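Local coordinates for protein glycosyltransferase (Streptomyces halstedii, PDB 3WAD) that belongs to the GT-B glycosyltransferases, enzymes built from two Rossmann-like domains that face each other across a cleft, at residues L14-T25 against N39-L48; M150-G158 against L343-E351. All coordinates share one frame; numbering follows the deposited sequence.

From the N terminus, strand 2-6 leads into helices 11-16 and 18-27, strand 30-35 follows, and helix 40-44 then returns to the first helices, where interaction 1 closes a short loop of 13 intervening residues. The chain adds strands 49-52, 126-130 and 147-150 before interaction 2 opens at 150-158, just past the last of these, and closes 184 residues later at 343-351 in the C-terminal half. The two loops therefore run in series and do not cross. Interaction 1 is local to the first domain, whereas interaction 2 ties both domains together. Their centres lie about 22 Å apart, yet they meet where Met-17 CB packs on Met-150 SD.

Interaction 1 of 2, residues L14-T25 against N39-L48; sequences LYNMVPLAWALT and NVQAISDSGL
Leu-48 and Ser-46 meet the helical segment 14-25 in the N-terminal Rossmann-like domain of this GT-B protein, where helices 11-16 and 18-27 pack against helix 40-44 and the turn that follows it. Leu-48 is followed most easily from its root. Its CB lies beyond the contact, but CG, anti to the carbonyl carbon, comes within 3.7 Å of Trp-22 NE1, and there the side chain forks. CD1 fits between two helical side chains, 3.6 Å from Ala-21 CB, with Val-18 CG2 its other neighbour. CD2 lies over one face of the Trp-22 indole, 3.5 Å from the centroid of the five-membered ring and 19° off its normal, which is CH-pi geometry. The rim of the same indole is polar in its contact: Trp-22 NE1 donates to Ser-46 O at 2.9 Å with an N-H...O angle of 157°, the acceptor lying in the ring plane and the donor in the carbonyl plane. One face and one edge are thus engaged together, which should restrict rotation of the ring. The ring of Trp-22 of the second subunit stacks on this indole, so the contact also reaches the dimer interface. Gly-47, with positive phi, completes a Schellman motif after helix 40-44, and this turn presents Ser-46 O to the indole. At the other end, Leu-14 has CG anti to its N (chi1 170°), sending CD2 to Ala-42 CB at 3.6 Å and alongside Ile-43 CG1. Between these two ends, Val-18 CG2 packs on Ser-46 CB and comes 3.7 Å from Ser-46 OG. That hydroxyl is tied back to the preceding helix, for Ser-46 OG donates to Ala-42 O at 2.9 Å.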
loop_
_atom_site.group_PDB
_atom_site.type_symbol
_atom_site.label_atom_id
_atom_site.label_comp_id
_atom_site.label_asym_id
_atom_site.label_seq_id
_atom_site.Cartn_x
_atom_site.Cartn_y
_atom_site.Cartn_z
ATOM N N LEU B 14 -6.298 10.494 6.088
ATOM C CA LEU B 14 -5.229 9.680 5.450
ATOM C C LEU B 14 -5.749 8.540 4.625
ATOM O O LEU B 14 -5.407 8.483 3.436
ATOM C CB LEU B 14 -4.162 9.207 6.427
ATOM C CG LEU B 14 -3.205 8.170 5.813
ATOM C CD1 LEU B 14 -2.421 8.678 4.567
ATOM C CD2 LEU B 14 -2.284 7.521 6.874
ATOM N N TYR B 15 -6.543 7.615 5.216
ATOM C CA TYR B 15 -7.079 6.454 4.490
ATOM C C TYR B 15 -7.887 6.808 3.244
ATOM O O TYR B 15 -7.981 6.000 2.284
ATOM C CB TYR B 15 -8.041 5.671 5.399
ATOM C CG TYR B 15 -7.343 4.935 6.499
ATOM C CD1 TYR B 15 -5.947 5.066 6.704
ATOM C CD2 TYR B 15 -8.083 4.072 7.313
ATOM C CE1 TYR B 15 -5.312 4.354 7.711
ATOM C CE2 TYR B 15 -7.486 3.391 8.323
ATOM C CZ TYR B 15 -6.111 3.518 8.516
ATOM O OH TYR B 15 -5.576 2.790 9.548
ATOM N N ASN B 16 -8.522 7.964 3.283
ATOM C CA ASN B 16 -9.290 8.448 2.131
ATOM C C ASN B 16 -8.394 8.481 0.816
ATOM O O ASN B 16 -8.874 8.211 -0.305
ATOM C CB ASN B 16 -9.836 9.850 2.485
ATOM C CG ASN B 16 -10.612 10.497 1.332
ATOM O OD1 ASN B 16 -10.209 11.533 0.766
ATOM N ND2 ASN B 16 -11.716 9.902 0.992
ATOM N N MET B 17 -7.107 8.822 0.977
ATOM C CA MET B 17 -6.183 8.946 -0.171
ATOM C C MET B 17 -5.150 7.851 -0.318
ATOM O O MET B 17 -4.312 7.897 -1.211
ATOM C CB MET B 17 -5.532 10.303 -0.187
ATOM C CG MET B 17 -4.884 10.764 1.069
ATOM S SD MET B 17 -4.386 12.567 0.925
ATOM C CE MET B 17 -2.900 11.894 1.077
ATOM N N VAL B 18 -5.273 6.794 0.476
ATOM C CA VAL B 18 -4.308 5.723 0.413
ATOM C C VAL B 18 -4.340 4.911 -0.896
ATOM O O VAL B 18 -3.305 4.666 -1.450
ATOM C CB VAL B 18 -4.365 4.799 1.680
ATOM C CG1 VAL B 18 -3.835 3.344 1.418
ATOM C CG2 VAL B 18 -3.597 5.465 2.842
ATOM N N PRO B 19 -5.512 4.442 -1.327
ATOM C CA PRO B 19 -5.663 3.700 -2.590
ATOM C C PRO B 19 -5.151 4.578 -3.769
ATOM O O PRO B 19 -4.355 4.112 -4.563
ATOM C CB PRO B 19 -7.175 3.420 -2.635
ATOM C CG PRO B 19 -7.534 3.306 -1.070
ATOM C CD PRO B 19 -6.799 4.516 -0.583
ATOM N N LEU B 20 -5.437 5.875 -3.754
ATOM C CA LEU B 20 -4.892 6.774 -4.834
ATOM C C LEU B 20 -3.335 6.906 -4.787
ATOM O O LEU B 20 -2.666 6.765 -5.812
ATOM C CB LEU B 20 -5.544 8.163 -4.769
ATOM C CG LEU B 20 -5.023 9.076 -5.898
ATOM C CD1 LEU B 20 -5.349 8.486 -7.261
ATOM C CD2 LEU B 20 -5.445 10.473 -5.821
ATOM N N ALA B 21 -2.759 7.167 -3.625
ATOM C CA ALA B 21 -1.322 6.973 -3.455
ATOM C C ALA B 21 -0.771 5.699 -4.020
ATOM O O ALA B 21 0.234 5.727 -4.791
ATOM C CB ALA B 21 -0.877 7.162 -2.012
ATOM N N TRP B 22 -1.336 4.572 -3.624
ATOM C CA TRP B 22 -0.835 3.328 -4.152
ATOM C C TRP B 22 -1.038 3.091 -5.676
ATOM O O TRP B 22 -0.152 2.481 -6.300
ATOM C CB TRP B 22 -1.414 2.142 -3.398
ATOM C CG TRP B 22 -0.478 1.695 -2.271
ATOM C CD1 TRP B 22 -0.661 1.879 -0.905
ATOM C CD2 TRP B 22 0.791 1.025 -2.411
ATOM N NE1 TRP B 22 0.406 1.336 -0.206
ATOM C CE2 TRP B 22 1.327 0.849 -1.093
ATOM C CE3 TRP B 22 1.533 0.558 -3.519
ATOM C CZ2 TRP B 22 2.538 0.170 -0.845
ATOM C CZ3 TRP B 22 2.762 -0.112 -3.275
ATOM C CH2 TRP B 22 3.240 -0.310 -1.932
ATOM N N ALA B 23 -2.176 3.529 -6.232
ATOM C CA ALA B 23 -2.410 3.519 -7.722
ATOM C C ALA B 23 -1.306 4.322 -8.417
ATOM O O ALA B 23 -0.679 3.810 -9.342
ATOM C CB ALA B 23 -3.800 4.049 -8.105
ATOM N N LEU B 24 -1.011 5.507 -7.929
ATOM C CA LEU B 24 0.102 6.293 -8.447
ATOM C C LEU B 24 1.467 5.581 -8.291
ATOM O O LEU B 24 2.342 5.610 -9.217
ATOM C CB LEU B 24 0.144 7.634 -7.765
ATOM C CG LEU B 24 -0.973 8.637 -8.163
ATOM C CD1 LEU B 24 -0.997 9.749 -7.083
ATOM C CD2 LEU B 24 -0.691 9.312 -9.614
ATOM N N THR B 25 1.665 4.934 -7.136
ATOM C CA THR B 25 2.915 4.188 -6.915
ATOM C C THR B 25 3.086 3.025 -7.916
ATOM O O THR B 25 4.160 2.850 -8.477
ATOM C CB THR B 25 2.979 3.717 -5.444
ATOM O OG1 THR B 25 2.924 4.896 -4.600
ATOM C CG2 THR B 25 4.289 2.968 -5.144
ATOM N N ASN B 39 1.255 11.558 12.353
ATOM C CA ASN B 39 0.543 10.705 11.400
ATOM C C ASN B 39 1.543 9.731 10.768
ATOM O O ASN B 39 1.152 8.931 9.968
ATOM C CB ASN B 39 -0.147 11.528 10.271
ATOM C CG ASN B 39 -1.390 10.842 9.693
ATOM O OD1 ASN B 39 -1.970 9.965 10.292
ATOM N ND2 ASN B 39 -1.822 11.303 8.518
ATOM N N VAL B 40 2.813 9.762 11.156
ATOM C CA VAL B 40 3.791 8.913 10.487
ATOM C C VAL B 40 3.533 7.422 10.653
ATOM O O VAL B 40 3.589 6.622 9.716
ATOM C CB VAL B 40 5.236 9.323 10.857
ATOM C CG1 VAL B 40 6.259 8.135 10.565
ATOM C CG2 VAL B 40 5.638 10.649 10.092
ATOM N N GLN B 41 3.175 7.003 11.842
ATOM C CA GLN B 41 2.941 5.615 11.994
ATOM C C GLN B 41 1.801 5.104 11.080
ATOM O O GLN B 41 1.865 3.928 10.556
ATOM C CB GLN B 41 2.600 5.313 13.472
ATOM C CG GLN B 41 2.316 3.804 13.692
ATOM C CD GLN B 41 3.536 2.995 13.395
ATOM O OE1 GLN B 41 4.604 3.320 13.878
ATOM N NE2 GLN B 41 3.402 1.943 12.567
ATOM N N ALA B 42 0.718 5.874 11.010
ATOM C CA ALA B 42 -0.415 5.530 10.159
ATOM C C ALA B 42 0.045 5.469 8.667
ATOM O O ALA B 42 -0.436 4.625 7.915
ATOM C CB ALA B 42 -1.567 6.543 10.297
ATOM N N ILE B 43 0.927 6.386 8.247
ATOM C CA ILE B 43 1.338 6.361 6.844
ATOM C C ILE B 43 2.141 5.089 6.623
ATOM O O ILE B 43 1.968 4.393 5.621
ATOM C CB ILE B 43 2.189 7.597 6.463
ATOM C CG1 ILE B 43 1.342 8.890 6.505
ATOM C CG2 ILE B 43 2.753 7.376 5.047
ATOM C CD1 ILE B 43 2.081 10.183 6.709
ATOM N N SER B 44 3.028 4.776 7.572
ATOM C CA SER B 44 3.708 3.468 7.531
ATOM C C SER B 44 2.862 2.250 7.497
ATOM O O SER B 44 3.164 1.307 6.730
ATOM C CB SER B 44 4.721 3.340 8.679
ATOM O OG SER B 44 5.781 4.171 8.340
ATOM N N ASP B 45 1.816 2.228 8.305
ATOM C CA ASP B 45 0.938 1.081 8.387
ATOM C C ASP B 45 0.134 0.937 7.100
ATOM O O ASP B 45 -0.588 -0.041 6.954
ATOM C CB ASP B 45 -0.083 1.217 9.502
ATOM C CG ASP B 45 0.540 1.150 10.925
ATOM O OD1 ASP B 45 1.670 0.642 11.070
ATOM O OD2 ASP B 45 -0.175 1.600 11.869
ATOM N N SER B 46 0.153 1.976 6.256
ATOM C CA SER B 46 -0.573 1.939 4.991
ATOM C C SER B 46 0.346 1.492 3.817
ATOM O O SER B 46 -0.100 1.404 2.696
ATOM C CB SER B 46 -1.173 3.280 4.643
ATOM O OG SER B 46 -1.987 3.738 5.662
ATOM N N GLY B 47 1.618 1.271 4.119
ATOM C CA GLY B 47 2.642 0.908 3.154
ATOM C C GLY B 47 3.249 2.046 2.363
ATOM O O GLY B 47 3.864 1.769 1.325
ATOM N N LEU B 48 3.162 3.296 2.840
ATOM C CA LEU B 48 3.549 4.437 2.011
ATOM C C LEU B 48 4.722 5.197 2.643
ATOM O O LEU B 48 5.122 4.875 3.769
ATOM C CB LEU B 48 2.324 5.380 1.784
ATOM C CG LEU B 48 1.149 4.769 1.080
ATOM C CD1 LEU B 48 -0.210 5.553 1.133
ATOM C CD2 LEU B 48 1.585 4.452 -0.428
#

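Interaction 2 of 2, residues M150-G158 against L343-E351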
loop_
_atom_site.group_PDB
_atom_site.type_symbol
_atom_site.label_atom_id
_atom_site.label_comp_id
_atom_site.label_asym_id
_atom_site.label_seq_id
_atom_site.Cartn_x
_atom_site.Cartn_y
_atom_site.Cartn_z
ATOM N N MET B 150 -8.317 17.145 -3.044
ATOM C CA MET B 150 -8.955 15.869 -2.914
ATOM C C MET B 150 -10.085 15.875 -1.853
ATOM O O MET B 150 -9.830 16.092 -0.665
ATOM C CB MET B 150 -7.972 14.720 -2.646
ATOM C CG MET B 150 -8.726 13.378 -2.531
ATOM S SD MET B 150 -7.510 12.038 -2.666
ATOM C CE MET B 150 -8.618 10.713 -2.951
ATOM N N LEU B 151 -11.327 15.624 -2.303
ATOM C CA LEU B 151 -12.464 15.592 -1.355
ATOM C C LEU B 151 -12.442 14.317 -0.560
ATOM O O LEU B 151 -11.806 13.296 -0.930
ATOM C CB LEU B 151 -13.792 15.690 -2.103
ATOM C CG LEU B 151 -13.970 16.979 -2.959
ATOM C CD1 LEU B 151 -15.320 17.052 -3.694
ATOM C CD2 LEU B 151 -13.833 18.267 -2.141
ATOM N N PHE B 152 -13.211 14.326 0.513
ATOM C CA PHE B 152 -13.267 13.171 1.427
ATOM C C PHE B 152 -14.764 12.901 1.750
ATOM O O PHE B 152 -15.115 12.026 2.564
ATOM C CB PHE B 152 -12.398 13.511 2.690
ATOM C CG PHE B 152 -12.895 14.711 3.426
ATOM C CD1 PHE B 152 -14.007 14.581 4.298
ATOM C CD2 PHE B 152 -12.335 15.954 3.209
ATOM C CE1 PHE B 152 -14.521 15.727 4.926
ATOM C CE2 PHE B 152 -12.819 17.039 3.781
ATOM C CZ PHE B 152 -13.925 16.947 4.660
ATOM N N GLY B 153 -15.659 13.624 1.073
ATOM C CA GLY B 153 -17.132 13.371 1.119
ATOM C C GLY B 153 -17.653 14.382 0.107
ATOM O O GLY B 153 -16.935 14.765 -0.826
ATOM N N LEU B 154 -18.858 14.891 0.312
ATOM C CA LEU B 154 -19.318 16.026 -0.480
ATOM C C LEU B 154 -18.560 17.342 -0.299
ATOM O O LEU B 154 -17.895 17.591 0.710
ATOM C CB LEU B 154 -20.828 16.250 -0.240
ATOM C CG LEU B 154 -21.824 15.082 -0.326
ATOM C CD1 LEU B 154 -23.292 15.644 -0.180
ATOM C CD2 LEU B 154 -21.734 14.200 -1.563
ATOM N N ASP B 155 -18.624 18.188 -1.313
ATOM C CA ASP B 155 -17.855 19.420 -1.313
ATOM C C ASP B 155 -18.632 20.578 -0.654
ATOM O O ASP B 155 -19.043 21.515 -1.342
ATOM C CB ASP B 155 -17.439 19.766 -2.747
ATOM C CG ASP B 155 -16.408 20.863 -2.804
ATOM O OD1 ASP B 155 -15.807 21.316 -1.762
ATOM O OD2 ASP B 155 -16.170 21.274 -3.948
ATOM N N GLN B 156 -18.835 20.494 0.673
ATOM C CA GLN B 156 -19.523 21.537 1.412
ATOM C C GLN B 156 -18.836 22.861 1.180
ATOM O O GLN B 156 -19.478 23.920 1.071
ATOM C CB GLN B 156 -19.484 21.233 2.923
ATOM C CG GLN B 156 -20.240 19.993 3.362
ATOM C CD GLN B 156 -21.770 20.055 3.186
ATOM O OE1 GLN B 156 -22.315 20.938 2.511
ATOM N NE2 GLN B 156 -22.476 19.095 3.856
ATOM N N TRP B 157 -17.496 22.833 1.164
ATOM C CA TRP B 157 -16.747 24.079 1.136
ATOM C C TRP B 157 -16.922 24.710 -0.229
ATOM O O TRP B 157 -17.094 25.927 -0.308
ATOM C CB TRP B 157 -15.256 23.771 1.367
ATOM C CG TRP B 157 -14.315 24.940 1.614
ATOM C CD1 TRP B 157 -13.347 25.418 0.754
ATOM C CD2 TRP B 157 -14.178 25.702 2.837
ATOM N NE1 TRP B 157 -12.642 26.443 1.364
ATOM C CE2 TRP B 157 -13.131 26.639 2.631
ATOM C CE3 TRP B 157 -14.902 25.746 4.033
ATOM C CZ2 TRP B 157 -12.720 27.552 3.626
ATOM C CZ3 TRP B 157 -14.494 26.646 5.054
ATOM C CH2 TRP B 157 -13.401 27.548 4.829
ATOM N N GLY B 158 -16.904 23.876 -1.294
ATOM C CA GLY B 158 -17.049 24.442 -2.663
ATOM C C GLY B 158 -18.469 24.962 -2.897
ATOM O O GLY B 158 -18.674 26.065 -3.465
ATOM N N LEU B 343 -21.136 15.364 11.315
ATOM C CA LEU B 343 -19.758 15.857 11.221
ATOM C C LEU B 343 -19.460 16.508 9.858
ATOM O O LEU B 343 -18.614 17.373 9.785
ATOM C CB LEU B 343 -18.747 14.748 11.446
ATOM C CG LEU B 343 -18.347 14.384 12.878
ATOM C CD1 LEU B 343 -19.561 14.119 13.648
ATOM C CD2 LEU B 343 -17.420 13.158 12.857
ATOM N N TRP B 344 -20.121 16.089 8.797
ATOM C CA TRP B 344 -19.743 16.619 7.466
ATOM C C TRP B 344 -20.925 16.697 6.502
ATOM O O TRP B 344 -21.391 17.788 6.164
ATOM C CB TRP B 344 -18.551 15.821 6.869
ATOM C CG TRP B 344 -18.077 16.479 5.642
ATOM C CD1 TRP B 344 -18.238 16.020 4.364
ATOM C CD2 TRP B 344 -17.399 17.762 5.554
ATOM N NE1 TRP B 344 -17.701 16.954 3.457
ATOM C CE2 TRP B 344 -17.225 18.046 4.184
ATOM C CE3 TRP B 344 -16.998 18.729 6.516
ATOM C CZ2 TRP B 344 -16.624 19.202 3.753
ATOM C CZ3 TRP B 344 -16.377 19.872 6.104
ATOM C CH2 TRP B 344 -16.191 20.114 4.708
ATOM N N ASP B 345 -21.423 15.547 6.084
ATOM C CA ASP B 345 -22.439 15.461 5.022
ATOM C C ASP B 345 -23.385 14.307 5.239
ATOM O O ASP B 345 -24.130 13.945 4.318
ATOM C CB ASP B 345 -21.775 15.233 3.646
ATOM C CG ASP B 345 -20.900 13.983 3.631
ATOM O OD1 ASP B 345 -20.232 13.707 2.602
ATOM O OD2 ASP B 345 -20.912 13.260 4.663
ATOM N N GLU B 346 -23.356 13.708 6.426
ATOM C CA GLU B 346 -24.039 12.452 6.601
ATOM C C GLU B 346 -25.557 12.584 6.433
ATOM O O GLU B 346 -26.201 11.666 5.896
ATOM C CB GLU B 346 -23.715 11.847 7.980
ATOM C CG GLU B 346 -22.271 11.619 8.214
ATOM C CD GLU B 346 -21.676 12.765 8.997
ATOM O OE1 GLU B 346 -21.881 13.964 8.694
ATOM O OE2 GLU B 346 -21.020 12.452 9.987
ATOM N N GLY B 347 -26.135 13.687 6.885
ATOM C CA GLY B 347 -27.606 13.903 6.836
ATOM C C GLY B 347 -28.067 13.952 5.381
ATOM O O GLY B 347 -29.006 13.272 4.952
ATOM N N TYR B 348 -27.328 14.712 4.599
ATOM C CA TYR B 348 -27.706 15.037 3.253
ATOM C C TYR B 348 -27.496 13.830 2.356
ATOM O O TYR B 348 -28.357 13.510 1.546
ATOM C CB TYR B 348 -26.918 16.249 2.773
ATOM C CG TYR B 348 -27.208 16.579 1.320
ATOM C CD1 TYR B 348 -28.031 17.637 1.012
ATOM C CD2 TYR B 348 -26.644 15.826 0.272
ATOM C CE1 TYR B 348 -28.268 17.982 -0.286
ATOM C CE2 TYR B 348 -26.867 16.153 -1.028
ATOM C CZ TYR B 348 -27.710 17.219 -1.294
ATOM O OH TYR B 348 -27.951 17.592 -2.559
ATOM N N VAL B 349 -26.379 13.127 2.528
ATOM C CA VAL B 349 -26.144 11.902 1.761
ATOM C C VAL B 349 -27.136 10.807 2.192
ATOM O O VAL B 349 -27.602 10.025 1.361
ATOM C CB VAL B 349 -24.736 11.429 1.949
ATOM C CG1 VAL B 349 -24.544 9.981 1.391
ATOM C CG2 VAL B 349 -23.755 12.441 1.256
ATOM N N ALA B 350 -27.481 10.762 3.490
ATOM C CA ALA B 350 -28.459 9.757 3.934
ATOM C C ALA B 350 -29.786 9.869 3.135
ATOM O O ALA B 350 -30.331 8.867 2.668
ATOM C CB ALA B 350 -28.724 9.821 5.429
ATOM N N GLU B 351 -30.236 11.101 2.914
ATOM C CA GLU B 351 -31.511 11.316 2.204
ATOM C C GLU B 351 -31.395 10.923 0.766
ATOM O O GLU B 351 -32.334 10.352 0.231
ATOM C CB GLU B 351 -31.890 12.763 2.305
ATOM C CG GLU B 351 -33.339 13.053 2.342
ATOM C CD GLU B 351 -33.465 14.403 3.036
ATOM O OE1 GLU B 351 -32.522 14.663 3.851
ATOM O OE2 GLU B 351 -34.410 15.202 2.752
#
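The interdomain cleft of the GT-B fold is bridged here: the loop after strand 147-150, leading into helix 156-168 of the N-terminal domain, meets the start of helix 346-355 of the C-terminal domain. Trp-344 is gripped from three directions. Phe-152 CZ lies 3.4 Å above one face of the indole, over its centre, with the ring planes inclined at 49°. Gln-156 CG lies over the opposite face, off toward its rim, 4.0 Å from the centroid of the six-membered ring, a CH-pi contact. At the rim, Trp-344 NE1 donates to Leu-154 O at 2.8 Å. The bend of Gln-156 at chi2 (-66°) carries its amide back past the indole, where NE2 donates to Trp-344 O at 2.9 Å; its OE1 is bonded to Arg-159. The side chain of Asp-345, at the N-cap position of helix 346-355, makes no capping bond. Its OD1 instead accepts from Leu-154 N at 2.9 Å, nearly straight at 167° and on the anti side, and also forms a salt bridge with Arg-326. Gly-153 CA also approaches this oxygen, 3.5 Å from Asp-345 OD1. The Leu-154 side chain extends the contact along the helix, where its CD1 touches both Tyr-348 CD2, at 3.4 Å, and Val-349 CG2, at 3.5 Å.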